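Local coordinates for cell division control protein Cdc48 (PDB 5E7P) that probably binds and hydrolyses ATP as a AAA-family ATPase of the Cdc48 type, and holds ADP in this crystal, at residues Gly521-Gly526 and Gly627-Pro632. Sequence-based numbering, arbitrary orientation.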
loop_
_atom_site.group_PDB
_atom_site.type_symbol
_atom_site.label_atom_id
_atom_site.label_comp_id
_atom_site.label_asym_id
_atom_site.label_seq_id
_atom_site.Cartn_x
_atom_site.Cartn_y
_atom_site.Cartn_z
ATOM N N GLY A 521 26.576 0.864 -2.720
ATOM C CA GLY A 521 25.738 0.684 -1.549
ATOM C C GLY A 521 25.718 1.944 -0.705
ATOM O O GLY A 521 26.741 2.610 -0.534
ATOM N N VAL A 522 24.547 2.273 -0.177
ATOM C CA VAL A 522 24.372 3.502 0.581
ATOM C C VAL A 522 24.044 3.234 2.047
ATOM O O VAL A 522 23.141 2.455 2.359
ATOM C CB VAL A 522 23.251 4.364 -0.030
ATOM C CG1 VAL A 522 23.018 5.612 0.812
ATOM C CG2 VAL A 522 23.595 4.733 -1.469
ATOM N N LEU A 523 24.787 3.876 2.944
ATOM C CA LEU A 523 24.430 3.882 4.357
ATOM C C LEU A 523 23.888 5.248 4.757
ATOM O O LEU A 523 24.619 6.236 4.792
ATOM C CB LEU A 523 25.619 3.520 5.245
ATOM C CG LEU A 523 25.268 3.574 6.738
ATOM C CD1 LEU A 523 24.269 2.487 7.100
ATOM C CD2 LEU A 523 26.506 3.490 7.615
ATOM N N LEU A 524 22.596 5.291 5.055
ATOM C CA LEU A 524 21.931 6.522 5.441
ATOM C C LEU A 524 21.810 6.559 6.961
ATOM O O LEU A 524 21.241 5.652 7.562
ATOM C CB LEU A 524 20.549 6.571 4.799
ATOM C CG LEU A 524 19.847 7.921 4.679
ATOM C CD1 LEU A 524 20.674 8.881 3.857
ATOM C CD2 LEU A 524 18.498 7.722 4.037
ATOM N N TYR A 525 22.357 7.594 7.589
ATOM C CA TYR A 525 22.354 7.666 9.048
ATOM C C TYR A 525 22.178 9.084 9.578
ATOM O O TYR A 525 22.730 10.043 9.034
ATOM C CB TYR A 525 23.630 7.042 9.625
ATOM C CG TYR A 525 24.902 7.722 9.169
ATOM C CD1 TYR A 525 25.544 7.324 8.002
ATOM C CD2 TYR A 525 25.458 8.761 9.902
ATOM C CE1 TYR A 525 26.702 7.944 7.581
ATOM C CE2 TYR A 525 26.613 9.384 9.488
ATOM C CZ TYR A 525 27.232 8.973 8.326
ATOM O OH TYR A 525 28.387 9.593 7.909
ATOM N N GLY A 526 21.406 9.205 10.650
ATOM C CA GLY A 526 21.202 10.483 11.304
ATOM C C GLY A 526 20.475 10.310 12.621
ATOM O O GLY A 526 20.025 9.209 12.938
ATOM N N GLY A 627 21.068 0.936 3.338
ATOM C CA GLY A 627 20.842 0.688 4.749
ATOM C C GLY A 627 20.639 1.982 5.517
ATOM O O GLY A 627 21.273 2.999 5.218
ATOM N N ALA A 628 19.752 1.945 6.509
ATOM C CA ALA A 628 19.486 3.108 7.351
ATOM C C ALA A 628 19.637 2.764 8.826
ATOM O O ALA A 628 19.294 1.661 9.253
ATOM C CB ALA A 628 18.097 3.672 7.072
ATOM N N THR A 629 20.152 3.710 9.604
ATOM C CA THR A 629 20.338 3.490 11.033
ATOM C C THR A 629 20.516 4.796 11.804
ATOM O O THR A 629 20.998 5.786 11.260
ATOM C CB THR A 629 21.557 2.592 11.301
ATOM O OG1 THR A 629 21.706 2.392 12.712
ATOM C CG2 THR A 629 22.823 3.230 10.739
ATOM N N ASN A 630 20.125 4.791 13.074
ATOM C CA ASN A 630 20.390 5.923 13.954
ATOM C C ASN A 630 21.712 5.732 14.689
ATOM O O ASN A 630 22.241 6.666 15.291
ATOM C CB ASN A 630 19.255 6.119 14.964
ATOM C CG ASN A 630 17.922 6.420 14.296
ATOM O OD1 ASN A 630 17.759 7.453 13.641
ATOM N ND2 ASN A 630 16.960 5.518 14.465
ATOM N N ARG A 631 22.237 4.510 14.635
ATOM C CA ARG A 631 23.483 4.167 15.316
ATOM C C ARG A 631 24.421 3.381 14.403
ATOM O O ARG A 631 24.472 2.154 14.473
ATOM C CB ARG A 631 23.192 3.349 16.577
ATOM C CG ARG A 631 22.318 4.053 17.602
ATOM C CD ARG A 631 23.002 5.289 18.158
ATOM N NE ARG A 631 24.266 4.969 18.815
ATOM C CZ ARG A 631 24.370 4.526 20.065
ATOM N NH1 ARG A 631 23.280 4.340 20.798
ATOM N NH2 ARG A 631 25.563 4.264 20.581
ATOM N N PRO A 632 25.173 4.090 13.547
ATOM C CA PRO A 632 26.082 3.456 12.583
ATOM C C PRO A 632 27.258 2.746 13.251
ATOM O O PRO A 632 27.813 1.810 12.674
ATOM C CB PRO A 632 26.583 4.640 11.749
ATOM C CG PRO A 632 26.441 5.817 12.643
ATOM C CD PRO A 632 25.202 5.558 13.446
#
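Gly627, Thr629 and Leu523 bury the largest shares of this contact, a worked example of how two parallel strands distant in sequence pair in the core of a P-loop ATPase. Gly627 is gripped through both of its backbone polar groups: its N donates to Val522 O at 2.8 Å, and its O receives Leu524 N at 2.7 Å. One residue of the first strand thus lies between the two partners, the usual parallel pattern, and it is Leu523. With CG anti to the backbone N (chi1 178°), Leu523 reaches along the face it shares with Thr629, and its CD1 rests 3.6 Å from Gly627 O and 4.0 Å from Thr629 CG2. Thr629 divides its work. Its N donates to Leu524 O at 3.0 Å, and its methyl also lies near Tyr525 CB. Its hydroxyl stands anti to the backbone N (chi1 -180°) and accepts from Arg631 N at 2.9 Å, forming an ST turn as the strand ends. After the turn Pro632 lies against the side of Leu523 and Tyr525, where its CG approaches Tyr525 CD2 at 4.1 Å and its CB meets Leu523 CD2. Gly526 N prolongs the pairing with only a weak bond to Thr629 O. Just beyond, Asn630 touches the bound ADP and lies beside Lys532, so the strand ends lead into the nucleotide site. On the face of Leu523, Thr629 and Tyr525, Ile587 of helix 587-590 touches the first two and the ring of Tyr525 meets Phe741 edge-to-face; on the opposite face Ala628 packs on Phe583 and Asp585 of strand 580-585. Strand 645-650 flanks 521-525 on its other side, which places the pair within the five-stranded parallel sheet.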